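Local coordinates for putative polyketide synthase (Brevibacillus brevis, PDB 6HP2), which is the O-methyltransferase domain of a trans-AT polyketide synthase, binds S-adenosyl-L-homocysteine and probably methylates intermediates of polyketide synthesis, at residues V96-F102 with D162-V168; E192-L198 with F289-K293; Y117-T122 with A146-I150; F88-F93 with Y328-P332. One frame throughout, in Å; residues are numbered along the deposited sequence.

Interaction 1: residues V96-F102 with D162-V168; sequences VQKVLDF and DLYDMIV
Asp165 OD2 takes two backbone N-H groups from the entry to strand 98-101: Gln97 N at 2.8 Å and Lys98 N at 3.1 Å. Both come in on the anti side of the carboxylate but from opposite faces of its plane, while OD1 is held by Asn191, so the group is fixed at both oxygens. Asp165 N in turn donates to Lys98 O. The extended Lys98 side chain runs past Leu163 O and ends in a salt bridge, NZ lying 2.9 Å from Asp162 OD2. Tyr164 lays one ring face on Leu100, whose CB sits 3.5 Å from the ring centroid and only 4° off the normal; the phenol reaches to His123. Leu100 N bonds Met166 O and Val168 N bonds Leu100 O at 2.7 Å. Phe102, its CG between backbone N and carbonyl carbon (chi1 61°), turns its ring edge to Ile167 CG2 and touches the bound S-adenosyl-L-homocysteine. Parallel strands 98-101 and 164-170 form the centre of a Rossmann-like methyltransferase sheet, beside the cofactor pocket.

Interaction 2: residues E192-L198 with F289-K293; sequences EEGTVLL and FKLKK
Val196 and Leu291 meet obliquely on one face of an antiparallel strand pair, with Leu291 CD1 reaching 4.0 Å from both Val196 CB and Leu198 CD1. On the same face, Leu198 CB packs against Phe289 CB, and the Phe289 ring turns its edge to Leu198 O while meeting Trp224 beyond the pair. Both Val196-Leu291 and Leu198-Phe289 are hydrogen-bonded pairs; the shortest of the four bonds is Phe289 N to Leu198 O, 2.7 Å. Strand 284-293 is the antiparallel strand inserted between 194-203 and 233-240, as in class I methyltransferases. The other face is more polar. Lys292, turned about CB-CG (chi2 -71°), folds back over the neighbouring strand so that NZ lies 2.8 Å from Thr195 OG1, which also bonds Glu91. Leu197 CD2 rests on the aliphatic part of Lys290, 3.9 Å from its CG, and the lysine end continues to Val86 O. Near Glu192, one water joins Glu192 O, Gly194 O and Lys293 N, and a second, 2.7 Å from Lys293 O, links it to Glu192 O.

Interaction 3: residues Y117-T122 with A146-I150; sequences YPHIKT and ARAKI
The Arg147 guanidinium lays one face against Pro118, whose CA stands 3.3 Å above the plane toward the rim and whose O lies over the same group. At the edge, NH1 donates to Ile120 O at 3.0 Å, with the acceptor merely 3° out of the guanidinium plane and the donor in the carbonyl plane. A turn about CG-CD (chi3 -63°) brings the planar end of the arginine in under the type I turn Tyr117-Ile120, and CD comes 3.0 Å from Pro118 O. NH1 also bonds Ala114 O near the end of helix 108-116, so one nitrogen grips two backbone carbonyls and its rotation is restrained. Beyond the turn the chains run parallel as strands: Thr122 N bonds Arg147 O at 2.8 Å and Lys149 N bonds Thr122 O at 3.1 Å. Ala148 CB packs 3.3 Å from Thr122 OG1, the hydroxyl itself being bound to Val110 O. Strands 121-126 and 148-152 belong to a beta-alpha-beta unit linked through helix 129-141. Ala148 touches both that helix and helix 108-116, while on the other flank of 121-126 backbone bonds from Lys121 join it to strand 98-101; strand 148-152 closes this end of the main sheet.

Interaction 4: residues F88-F93 with Y328-P332; sequences FCKENF and YIPYP
Tyr331 drives its ring edge into one face of Phe88, a T-shaped pair with centroids 4.9 Å apart and planes at 86°. The closest approach is Phe88 CD2 to Tyr331 CD2, 3.5 Å. With CG anti to the backbone N (chi1 179°), Tyr331 lies alongside Phe88, both side chains heading the same way, and its hydroxyl reaches Asp109. Phe93 completes the tight side: its CZ meets Tyr331 CB at 3.6 Å and its CD1 meets Pro330 CB. This aromatic cluster joins the type I turn Phe88-Glu91 to the segment after helix 316-326, packing the C-terminal tail of the domain against the methyltransferase core. Pro330 CG packs against the turn, touching the carbonyl oxygens of both Phe88 and Glu91. Toward Tyr328, an exposed residue, the contact becomes polar. Tyr328 OH donates to Glu91 O at 2.7 Å, on a lone pair in the carbonyl plane, and accepts a hydrogen bond from a water that accepts one from Phe93 N. Another water bridges Cys89 O, 2.8 Å away, to Tyr328 O.

In the fold
From the N terminus, segment 88-93 comes first and meets its partner 328-332 last, so interaction 4 closes a loop that encloses the other three contacts. Within it, interaction 1 pairs strand 98-101 with 164-170 and itself encloses interaction 3, whose strands 121-126 and 148-152 follow each other in the chain. Interaction 2 opens only after interaction 1 has closed; none cross. Interactions 1, 2 and 3 share one sheet: Lys121 bonds Gln97 and Val99, while Ile167 bonds Thr195 and Leu197. Interaction 4 lies over this sheet, its Phe88 and Glu91 resting on Met166 and Leu197. Tyr117 connects interaction 3 to both segments of interaction 4, bonding Pro330 O and stacking on Phe93.

Interaction 1: residues V96-F102 with D162-V168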
loop_
_atom_site.group_PDB
_atom_site.type_symbol
_atom_site.label_atom_id
_atom_site.label_comp_id
_atom_site.label_asym_id
_atom_site.label_seq_id
_atom_site.Cartn_x
_atom_site.Cartn_y
_atom_site.Cartn_z
ATOM N N VAL A 96 18.418 -6.316 -4.987
ATOM C CA VAL A 96 17.958 -4.943 -5.142
ATOM C C VAL A 96 19.072 -3.964 -4.777
ATOM O O VAL A 96 19.778 -4.125 -3.772
ATOM C CB VAL A 96 16.722 -4.750 -4.258
ATOM C CG1 VAL A 96 16.307 -3.259 -4.209
ATOM C CG2 VAL A 96 15.547 -5.617 -4.774
ATOM N N GLN A 97 19.239 -2.934 -5.606
ATOM C CA GLN A 97 20.103 -1.821 -5.268
ATOM C C GLN A 97 19.359 -0.522 -4.986
ATOM O O GLN A 97 19.882 0.309 -4.219
ATOM C CB GLN A 97 21.119 -1.548 -6.385
ATOM C CG GLN A 97 21.896 -2.780 -6.805
ATOM C CD GLN A 97 23.273 -2.810 -6.183
ATOM O OE1 GLN A 97 23.415 -2.846 -4.955
ATOM N NE2 GLN A 97 24.295 -2.771 -7.020
ATOM N N LYS A 98 18.175 -0.320 -5.585
ATOM C CA LYS A 98 17.468 0.952 -5.542
ATOM C C LYS A 98 15.972 0.688 -5.452
ATOM O O LYS A 98 15.410 -0.072 -6.244
ATOM C CB LYS A 98 17.744 1.831 -6.761
ATOM C CG LYS A 98 19.219 2.402 -6.801
ATOM C CD LYS A 98 19.450 3.191 -8.056
ATOM C CE LYS A 98 20.799 3.921 -7.976
ATOM N NZ LYS A 98 21.185 4.528 -9.274
ATOM N N VAL A 99 15.359 1.363 -4.527
ATOM C CA VAL A 99 13.948 1.223 -4.205
ATOM C C VAL A 99 13.321 2.606 -4.242
ATOM O O VAL A 99 13.881 3.576 -3.710
ATOM C CB VAL A 99 13.731 0.578 -2.809
ATOM C CG1 VAL A 99 12.217 0.609 -2.461
ATOM C CG2 VAL A 99 14.282 -0.888 -2.819
ATOM N N LEU A 100 12.112 2.668 -4.779
ATOM C CA LEU A 100 11.285 3.873 -4.730
ATOM C C LEU A 100 9.954 3.571 -4.063
ATOM O O LEU A 100 9.286 2.568 -4.371
ATOM C CB LEU A 100 11.048 4.462 -6.151
ATOM C CG LEU A 100 9.954 5.497 -6.361
ATOM C CD1 LEU A 100 10.448 6.816 -5.781
ATOM C CD2 LEU A 100 9.598 5.646 -7.831
ATOM N N ASP A 101 9.527 4.490 -3.194
ATOM C CA ASP A 101 8.193 4.501 -2.558
ATOM C C ASP A 101 7.503 5.731 -3.096
ATOM O O ASP A 101 7.897 6.844 -2.710
ATOM C CB ASP A 101 8.336 4.560 -1.028
ATOM C CG ASP A 101 7.021 4.580 -0.302
ATOM O OD1 ASP A 101 6.021 5.044 -0.887
ATOM O OD2 ASP A 101 6.956 4.093 0.865
ATOM N N PHE A 102 6.484 5.557 -3.997
ATOM C CA PHE A 102 5.965 6.734 -4.699
ATOM C C PHE A 102 4.828 7.450 -3.954
ATOM O O PHE A 102 4.243 8.377 -4.509
ATOM C CB PHE A 102 5.555 6.422 -6.120
ATOM C CG PHE A 102 4.470 5.420 -6.281
ATOM C CD1 PHE A 102 3.144 5.821 -6.253
ATOM C CD2 PHE A 102 4.782 4.114 -6.660
ATOM C CE1 PHE A 102 2.093 4.927 -6.505
ATOM C CE2 PHE A 102 3.760 3.197 -6.946
ATOM C CZ PHE A 102 2.376 3.605 -6.851
ATOM N N ASP A 162 15.401 8.382 -10.671
ATOM C CA ASP A 162 16.378 7.312 -10.914
ATOM C C ASP A 162 15.686 6.110 -11.553
ATOM O O ASP A 162 14.516 6.152 -11.928
ATOM C CB ASP A 162 17.071 6.933 -9.604
ATOM C CG ASP A 162 18.531 6.531 -9.799
ATOM O OD1 ASP A 162 18.885 6.038 -10.874
ATOM O OD2 ASP A 162 19.309 6.697 -8.849
ATOM N N LEU A 163 16.443 5.027 -11.717
ATOM C CA LEU A 163 15.922 3.743 -12.163
ATOM C C LEU A 163 15.955 2.806 -10.977
ATOM O O LEU A 163 16.917 2.830 -10.199
ATOM C CB LEU A 163 16.737 3.168 -13.310
ATOM C CG LEU A 163 16.443 3.665 -14.731
ATOM C CD1 LEU A 163 15.126 3.088 -15.228
ATOM C CD2 LEU A 163 16.408 5.167 -14.800
ATOM N N TYR A 164 14.888 2.036 -10.809
ATOM C CA TYR A 164 14.660 1.262 -9.584
ATOM C C TYR A 164 14.455 -0.223 -9.851
ATOM O O TYR A 164 13.817 -0.615 -10.815
ATOM C CB TYR A 164 13.460 1.798 -8.784
ATOM C CG TYR A 164 13.625 3.273 -8.477
ATOM C CD1 TYR A 164 14.379 3.689 -7.399
ATOM C CD2 TYR A 164 13.076 4.253 -9.328
ATOM C CE1 TYR A 164 14.559 5.050 -7.131
ATOM C CE2 TYR A 164 13.240 5.648 -9.030
ATOM C CZ TYR A 164 13.980 6.011 -7.966
ATOM O OH TYR A 164 14.169 7.370 -7.724
ATOM N N ASP A 165 14.957 -1.048 -8.942
ATOM C CA ASP A 165 14.680 -2.469 -8.971
ATOM C C ASP A 165 13.338 -2.789 -8.339
ATOM O O ASP A 165 12.734 -3.819 -8.646
ATOM C CB ASP A 165 15.802 -3.190 -8.237
ATOM C CG ASP A 165 17.152 -2.805 -8.764
ATOM O OD1 ASP A 165 17.354 -2.968 -9.998
ATOM O OD2 ASP A 165 17.984 -2.253 -7.959
ATOM N N MET A 166 12.869 -1.949 -7.427
ATOM C CA MET A 166 11.585 -2.172 -6.787
ATOM C C MET A 166 10.891 -0.842 -6.614
ATOM O O MET A 166 11.527 0.131 -6.175
ATOM C CB MET A 166 11.817 -2.850 -5.439
ATOM C CG MET A 166 10.533 -3.192 -4.692
ATOM S SD MET A 166 10.939 -3.867 -3.044
ATOM C CE MET A 166 11.745 -5.364 -3.510
ATOM N N ILE A 167 9.596 -0.792 -6.979
ATOM C CA ILE A 167 8.800 0.407 -6.833
ATOM C C ILE A 167 7.568 0.031 -6.005
ATOM O O ILE A 167 6.881 -0.961 -6.303
ATOM C CB ILE A 167 8.406 0.994 -8.202
ATOM C CG1 ILE A 167 9.625 1.418 -8.949
ATOM C CG2 ILE A 167 7.411 2.166 -8.019
ATOM C CD1 ILE A 167 9.440 2.085 -10.323
ATOM N N VAL A 168 7.297 0.815 -4.958
ATOM C CA VAL A 168 6.360 0.436 -3.925
ATOM C C VAL A 168 5.301 1.521 -3.842
ATOM O O VAL A 168 5.639 2.715 -3.729
ATOM C CB VAL A 168 7.081 0.239 -2.579
ATOM C CG1 VAL A 168 6.045 -0.037 -1.484
ATOM C CG2 VAL A 168 8.048 -0.863 -2.672
#

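Interaction 2: residues E192-L198 with F289-K293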
loop_
_atom_site.group_PDB
_atom_site.type_symbol
_atom_site.label_atom_id
_atom_site.label_comp_id
_atom_site.label_asym_id
_atom_site.label_seq_id
_atom_site.Cartn_x
_atom_site.Cartn_y
_atom_site.Cartn_z
ATOM N N GLU A 192 14.374 -3.481 -16.113
ATOM C CA GLU A 192 13.709 -4.553 -16.855
ATOM C C GLU A 192 13.269 -5.705 -15.957
ATOM O O GLU A 192 12.185 -6.267 -16.161
ATOM C CB GLU A 192 14.640 -5.098 -17.948
ATOM C CG GLU A 192 14.667 -4.284 -19.223
ATOM C CD GLU A 192 15.106 -2.851 -18.989
ATOM O OE1 GLU A 192 15.681 -2.567 -17.913
ATOM O OE2 GLU A 192 14.870 -2.004 -19.877
ATOM N N GLU A 193 14.130 -6.142 -15.027
ATOM C CA GLU A 193 13.805 -7.247 -14.114
ATOM C C GLU A 193 13.182 -6.760 -12.788
ATOM O O GLU A 193 13.090 -7.526 -11.817
ATOM C CB GLU A 193 15.054 -8.079 -13.830
ATOM C CG GLU A 193 15.685 -8.688 -15.074
ATOM C CD GLU A 193 14.819 -9.750 -15.728
ATOM O OE1 GLU A 193 13.775 -10.117 -15.148
ATOM O OE2 GLU A 193 15.185 -10.221 -16.827
ATOM N N GLY A 194 12.780 -5.560 -12.734
ATOM C CA GLY A 194 12.220 -5.012 -11.502
ATOM C C GLY A 194 10.781 -5.462 -11.155
ATOM O O GLY A 194 10.055 -6.079 -11.934
ATOM N N THR A 195 10.364 -5.117 -9.923
ATOM C CA THR A 195 9.032 -5.397 -9.417
ATOM C C THR A 195 8.354 -4.127 -8.968
ATOM O O THR A 195 9.003 -3.226 -8.410
ATOM C CB THR A 195 9.147 -6.395 -8.229
ATOM O OG1 THR A 195 9.856 -7.560 -8.666
ATOM C CG2 THR A 195 7.807 -6.850 -7.778
ATOM N N VAL A 196 7.072 -4.059 -9.255
ATOM C CA VAL A 196 6.184 -3.080 -8.672
ATOM C C VAL A 196 5.310 -3.781 -7.629
ATOM O O VAL A 196 4.612 -4.747 -7.939
ATOM C CB VAL A 196 5.345 -2.357 -9.726
ATOM C CG1 VAL A 196 4.552 -1.201 -9.016
ATOM C CG2 VAL A 196 6.211 -1.891 -10.815
ATOM N N LEU A 197 5.276 -3.231 -6.409
ATOM C CA LEU A 197 4.445 -3.737 -5.329
ATOM C C LEU A 197 3.436 -2.662 -4.922
ATOM O O LEU A 197 3.801 -1.562 -4.474
ATOM C CB LEU A 197 5.311 -4.169 -4.158
ATOM C CG LEU A 197 6.326 -5.239 -4.401
ATOM C CD1 LEU A 197 7.301 -5.400 -3.213
ATOM C CD2 LEU A 197 5.643 -6.556 -4.682
ATOM N N LEU A 198 2.171 -3.001 -5.055
ATOM C CA LEU A 198 1.093 -2.125 -4.669
ATOM C C LEU A 198 0.169 -2.767 -3.656
ATOM O O LEU A 198 -0.045 -3.981 -3.651
ATOM C CB LEU A 198 0.255 -1.755 -5.869
ATOM C CG LEU A 198 0.930 -1.231 -7.074
ATOM C CD1 LEU A 198 -0.174 -1.064 -8.173
ATOM C CD2 LEU A 198 1.586 0.066 -6.842
ATOM N N PHE A 289 -0.842 -6.203 -4.946
ATOM C CA PHE A 289 -0.416 -6.436 -6.325
ATOM C C PHE A 289 1.095 -6.657 -6.397
ATOM O O PHE A 289 1.853 -5.828 -5.887
ATOM C CB PHE A 289 -0.687 -5.250 -7.263
ATOM C CG PHE A 289 -2.120 -4.828 -7.383
ATOM C CD1 PHE A 289 -2.800 -4.322 -6.308
ATOM C CD2 PHE A 289 -2.717 -4.808 -8.606
ATOM C CE1 PHE A 289 -4.098 -3.856 -6.459
ATOM C CE2 PHE A 289 -4.041 -4.381 -8.762
ATOM C CZ PHE A 289 -4.721 -3.914 -7.684
ATOM N N LYS A 290 1.519 -7.700 -7.110
ATOM C CA LYS A 290 2.936 -7.899 -7.461
ATOM C C LYS A 290 3.038 -7.914 -8.986
ATOM O O LYS A 290 2.526 -8.833 -9.670
ATOM C CB LYS A 290 3.486 -9.171 -6.846
ATOM C CG LYS A 290 3.026 -9.334 -5.421
ATOM C CD LYS A 290 3.858 -10.435 -4.693
ATOM C CE LYS A 290 3.416 -10.501 -3.251
ATOM N NZ LYS A 290 4.226 -11.449 -2.456
ATOM N N LEU A 291 3.695 -6.886 -9.518
ATOM C CA LEU A 291 3.750 -6.677 -10.963
ATOM C C LEU A 291 5.189 -6.813 -11.466
ATOM O O LEU A 291 6.150 -6.424 -10.778
ATOM C CB LEU A 291 3.231 -5.272 -11.355
ATOM C CG LEU A 291 1.961 -4.787 -10.644
ATOM C CD1 LEU A 291 1.675 -3.326 -10.971
ATOM C CD2 LEU A 291 0.777 -5.637 -11.062
ATOM N N LYS A 292 5.294 -7.226 -12.721
ATOM C CA LYS A 292 6.538 -7.357 -13.452
ATOM C C LYS A 292 6.361 -6.629 -14.764
ATOM O O LYS A 292 5.234 -6.447 -15.248
ATOM C CB LYS A 292 6.896 -8.849 -13.684
ATOM C CG LYS A 292 7.093 -9.643 -12.423
ATOM C CD LYS A 292 8.373 -9.260 -11.684
ATOM C CE LYS A 292 8.506 -10.018 -10.366
ATOM N NZ LYS A 292 9.927 -10.065 -9.887
ATOM N N LYS A 293 7.494 -6.310 -15.395
ATOM C CA LYS A 293 7.481 -5.721 -16.732
ATOM C C LYS A 293 7.524 -6.799 -17.803
ATOM O O LYS A 293 8.306 -7.746 -17.718
ATOM C CB LYS A 293 8.662 -4.799 -16.910
ATOM C CG LYS A 293 8.381 -3.466 -17.557
ATOM C CD LYS A 293 9.611 -2.537 -17.344
ATOM C CE LYS A 293 9.454 -1.198 -18.064
ATOM N NZ LYS A 293 10.714 -0.402 -17.978
HETATM O O HOH W 1 10.069 -6.804 -14.465
HETATM O O HOH W 2 10.834 -8.629 -17.924
#

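Interaction 3: residues Y117-T122 with A146-I150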
loop_
_atom_site.group_PDB
_atom_site.type_symbol
_atom_site.label_atom_id
_atom_site.label_comp_id
_atom_site.label_asym_id
_atom_site.label_seq_id
_atom_site.Cartn_x
_atom_site.Cartn_y
_atom_site.Cartn_z
ATOM N N TYR A 117 18.887 -3.079 5.175
ATOM C CA TYR A 117 19.665 -3.512 3.994
ATOM C C TYR A 117 20.595 -2.356 3.658
ATOM O O TYR A 117 20.319 -1.556 2.744
ATOM C CB TYR A 117 18.748 -3.898 2.822
ATOM C CG TYR A 117 17.957 -5.142 3.138
ATOM C CD1 TYR A 117 18.581 -6.382 3.189
ATOM C CD2 TYR A 117 16.582 -5.085 3.410
ATOM C CE1 TYR A 117 17.865 -7.542 3.524
ATOM C CE2 TYR A 117 15.869 -6.205 3.758
ATOM C CZ TYR A 117 16.485 -7.419 3.797
ATOM O OH TYR A 117 15.783 -8.560 4.103
ATOM N N PRO A 118 21.708 -2.233 4.385
ATOM C CA PRO A 118 22.565 -1.050 4.224
ATOM C C PRO A 118 23.124 -0.855 2.835
ATOM O O PRO A 118 23.617 0.242 2.569
ATOM C CB PRO A 118 23.693 -1.292 5.238
ATOM C CG PRO A 118 23.093 -2.122 6.265
ATOM C CD PRO A 118 22.104 -3.032 5.560
ATOM N N HIS A 119 23.091 -1.864 1.949
ATOM C CA HIS A 119 23.553 -1.666 0.574
ATOM C C HIS A 119 22.530 -0.973 -0.321
ATOM O O HIS A 119 22.866 -0.540 -1.428
ATOM C CB HIS A 119 23.932 -3.024 -0.052
ATOM C CG HIS A 119 22.739 -3.886 -0.367
ATOM N ND1 HIS A 119 22.151 -4.728 0.555
ATOM C CD2 HIS A 119 22.051 -4.065 -1.516
ATOM C CE1 HIS A 119 21.127 -5.358 0.001
ATOM N NE2 HIS A 119 21.045 -4.973 -1.258
ATOM N N ILE A 120 21.271 -0.809 0.128
ATOM C CA ILE A 120 20.234 -0.283 -0.726
ATOM C C ILE A 120 20.132 1.237 -0.563
ATOM O O ILE A 120 20.290 1.770 0.520
ATOM C CB ILE A 120 18.894 -0.959 -0.395
ATOM C CG1 ILE A 120 18.994 -2.475 -0.655
ATOM C CG2 ILE A 120 17.774 -0.324 -1.272
ATOM C CD1 ILE A 120 17.657 -3.197 -0.548
ATOM N N LYS A 121 19.809 1.924 -1.645
ATOM C CA LYS A 121 19.443 3.334 -1.638
ATOM C C LYS A 121 17.954 3.432 -1.882
ATOM O O LYS A 121 17.417 2.779 -2.790
ATOM C CB LYS A 121 20.214 4.119 -2.704
ATOM C CG LYS A 121 21.733 4.142 -2.431
ATOM C CD LYS A 121 22.471 4.945 -3.483
ATOM C CE LYS A 121 23.976 4.954 -3.200
ATOM N NZ LYS A 121 24.721 5.753 -4.209
ATOM N N THR A 122 17.283 4.197 -1.027
ATOM C CA THR A 122 15.838 4.335 -1.091
ATOM C C THR A 122 15.436 5.780 -1.344
ATOM O O THR A 122 16.019 6.710 -0.763
ATOM C CB THR A 122 15.174 3.854 0.211
ATOM O OG1 THR A 122 15.645 4.608 1.331
ATOM C CG2 THR A 122 15.394 2.398 0.439
ATOM N N ALA A 146 22.820 9.451 3.502
ATOM C CA ALA A 146 23.581 9.098 2.311
ATOM C C ALA A 146 22.890 8.032 1.484
ATOM O O ALA A 146 23.286 7.789 0.334
ATOM C CB ALA A 146 24.994 8.596 2.666
ATOM N N ARG A 147 21.863 7.403 2.025
ATOM C CA ARG A 147 21.192 6.327 1.287
ATOM C C ARG A 147 19.678 6.432 1.220
ATOM O O ARG A 147 19.048 5.666 0.489
ATOM C CB ARG A 147 21.546 4.978 1.898
ATOM C CG ARG A 147 22.991 4.609 1.671
ATOM C CD ARG A 147 23.266 3.223 2.176
ATOM N NE ARG A 147 23.069 3.083 3.617
ATOM C CZ ARG A 147 22.045 2.469 4.194
ATOM N NH1 ARG A 147 21.072 1.889 3.441
ATOM N NH2 ARG A 147 22.024 2.355 5.525
ATOM N N ALA A 148 19.076 7.347 1.937
ATOM C CA ALA A 148 17.612 7.488 1.927
ATOM C C ALA A 148 17.298 8.958 1.790
ATOM O O ALA A 148 17.970 9.781 2.424
ATOM C CB ALA A 148 16.997 6.956 3.186
ATOM N N LYS A 149 16.328 9.281 0.922
ATOM C CA LYS A 149 15.972 10.667 0.706
ATOM C C LYS A 149 14.499 10.724 0.314
ATOM O O LYS A 149 14.028 9.915 -0.501
ATOM C CB LYS A 149 16.822 11.324 -0.369
ATOM C CG LYS A 149 16.616 12.841 -0.458
ATOM C CD LYS A 149 17.512 13.467 -1.518
ATOM C CE LYS A 149 17.436 14.991 -1.484
ATOM N NZ LYS A 149 18.403 15.630 -2.423
ATOM N N ILE A 150 13.780 11.701 0.871
ATOM C CA ILE A 150 12.360 11.866 0.554
ATOM C C ILE A 150 12.137 13.212 -0.112
ATOM O O ILE A 150 12.700 14.227 0.318
ATOM C CB ILE A 150 11.491 11.732 1.815
ATOM C CG1 ILE A 150 11.558 10.275 2.277
ATOM C CG2 ILE A 150 10.061 12.169 1.521
ATOM C CD1 ILE A 150 11.076 10.058 3.704
#

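Interaction 4: residues F88-F93 with Y328-P332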
loop_
_atom_site.group_PDB
_atom_site.type_symbol
_atom_site.label_atom_id
_atom_site.label_comp_id
_atom_site.label_asym_id
_atom_site.label_seq_id
_atom_site.Cartn_x
_atom_site.Cartn_y
_atom_site.Cartn_z
ATOM N N PHE A 88 5.947 -8.198 0.519
ATOM C CA PHE A 88 7.358 -8.207 0.184
ATOM C C PHE A 88 7.994 -9.613 0.124
ATOM O O PHE A 88 9.194 -9.728 -0.182
ATOM C CB PHE A 88 8.136 -7.335 1.167
ATOM C CG PHE A 88 7.982 -5.807 0.927
ATOM C CD1 PHE A 88 8.714 -5.165 -0.043
ATOM C CD2 PHE A 88 7.155 -5.045 1.737
ATOM C CE1 PHE A 88 8.610 -3.839 -0.263
ATOM C CE2 PHE A 88 7.021 -3.693 1.540
ATOM C CZ PHE A 88 7.749 -3.074 0.530
ATOM N N CYS A 89 7.264 -10.671 0.424
ATOM C CA CYS A 89 7.932 -11.932 0.783
ATOM C C CYS A 89 8.439 -12.757 -0.402
ATOM O O CYS A 89 9.024 -13.843 -0.171
ATOM C CB CYS A 89 7.013 -12.814 1.625
ATOM S SG CYS A 89 5.672 -13.610 0.708
ATOM N N LYS A 90 8.266 -12.273 -1.646
ATOM C CA LYS A 90 8.851 -12.923 -2.821
ATOM C C LYS A 90 10.074 -12.169 -3.346
ATOM O O LYS A 90 10.640 -12.565 -4.329
ATOM C CB LYS A 90 7.835 -13.058 -3.982
ATOM C CG LYS A 90 6.611 -13.867 -3.615
ATOM C CD LYS A 90 6.911 -15.305 -3.357
ATOM C CE LYS A 90 5.612 -16.102 -2.999
ATOM N NZ LYS A 90 4.609 -16.101 -4.091
ATOM N N GLU A 91 10.464 -11.066 -2.740
ATOM C CA GLU A 91 11.547 -10.242 -3.240
ATOM C C GLU A 91 12.867 -10.705 -2.657
ATOM O O GLU A 91 12.920 -11.233 -1.546
ATOM C CB GLU A 91 11.280 -8.786 -2.867
ATOM C CG GLU A 91 9.866 -8.364 -3.260
ATOM C CD GLU A 91 9.496 -8.770 -4.706
ATOM O OE1 GLU A 91 10.305 -8.469 -5.629
ATOM O OE2 GLU A 91 8.395 -9.405 -4.907
ATOM N N ASN A 92 13.911 -10.573 -3.444
ATOM C CA ASN A 92 15.290 -10.852 -3.032
ATOM C C ASN A 92 15.970 -9.505 -2.823
ATOM O O ASN A 92 16.347 -8.828 -3.799
ATOM C CB ASN A 92 16.030 -11.685 -4.081
ATOM C CG ASN A 92 17.448 -11.962 -3.692
ATOM O OD1 ASN A 92 17.957 -11.326 -2.818
ATOM N ND2 ASN A 92 18.098 -12.911 -4.360
ATOM N N PHE A 93 16.101 -9.093 -1.553
ATOM C CA PHE A 93 16.653 -7.767 -1.300
ATOM C C PHE A 93 18.165 -7.746 -1.505
ATOM O O PHE A 93 18.757 -6.663 -1.621
ATOM C CB PHE A 93 16.325 -7.300 0.114
ATOM C CG PHE A 93 14.953 -6.824 0.272
ATOM C CD1 PHE A 93 13.906 -7.717 0.448
ATOM C CD2 PHE A 93 14.670 -5.467 0.289
ATOM C CE1 PHE A 93 12.611 -7.282 0.605
ATOM C CE2 PHE A 93 13.350 -5.044 0.449
ATOM C CZ PHE A 93 12.334 -5.944 0.612
ATOM N N TYR A 328 10.457 -17.731 4.778
ATOM C CA TYR A 328 11.212 -16.637 4.177
ATOM C C TYR A 328 10.410 -15.349 4.283
ATOM O O TYR A 328 9.374 -15.181 3.606
ATOM C CB TYR A 328 11.531 -16.937 2.725
ATOM C CG TYR A 328 12.293 -15.822 2.047
ATOM C CD1 TYR A 328 13.614 -15.499 2.432
ATOM C CD2 TYR A 328 11.755 -15.173 0.991
ATOM C CE1 TYR A 328 14.319 -14.516 1.786
ATOM C CE2 TYR A 328 12.456 -14.204 0.307
ATOM C CZ TYR A 328 13.750 -13.877 0.712
ATOM O OH TYR A 328 14.419 -12.866 0.080
ATOM N N ILE A 329 10.914 -14.422 5.092
ATOM C CA ILE A 329 10.152 -13.207 5.402
ATOM C C ILE A 329 11.187 -12.099 5.438
ATOM O O ILE A 329 11.689 -11.778 6.509
ATOM C CB ILE A 329 9.393 -13.296 6.732
ATOM C CG1 ILE A 329 8.438 -14.455 6.728
ATOM C CG2 ILE A 329 8.549 -11.978 6.978
ATOM C CD1 ILE A 329 7.763 -14.762 8.068
ATOM N N PRO A 330 11.577 -11.509 4.311
ATOM C CA PRO A 330 12.754 -10.604 4.333
ATOM C C PRO A 330 12.472 -9.181 4.837
ATOM O O PRO A 330 13.424 -8.440 5.157
ATOM C CB PRO A 330 13.185 -10.540 2.852
ATOM C CG PRO A 330 11.908 -10.829 2.095
ATOM C CD PRO A 330 11.134 -11.833 2.963
ATOM N N TYR A 331 11.222 -8.756 4.891
ATOM C CA TYR A 331 10.925 -7.353 5.197
ATOM C C TYR A 331 9.436 -7.160 5.380
ATOM O O TYR A 331 8.682 -7.704 4.599
ATOM C CB TYR A 331 11.403 -6.430 4.047
ATOM C CG TYR A 331 11.042 -5.007 4.401
ATOM C CD1 TYR A 331 11.825 -4.255 5.251
ATOM C CD2 TYR A 331 9.887 -4.464 3.907
ATOM C CE1 TYR A 331 11.431 -2.968 5.614
ATOM C CE2 TYR A 331 9.467 -3.198 4.272
ATOM C CZ TYR A 331 10.234 -2.463 5.134
ATOM O OH TYR A 331 9.792 -1.228 5.489
ATOM N N PRO A 332 8.971 -6.397 6.366
ATOM C CA PRO A 332 9.730 -5.844 7.501
ATOM C C PRO A 332 9.930 -6.916 8.545
ATOM O O PRO A 332 9.478 -8.024 8.337
ATOM C CB PRO A 332 8.832 -4.720 8.049
ATOM C CG PRO A 332 7.637 -4.623 7.142
ATOM C CD PRO A 332 7.566 -5.922 6.356
HETATM O O HOH W 3 8.233 -16.233 1.064
HETATM O O HOH W 4 16.208 -10.805 0.591
#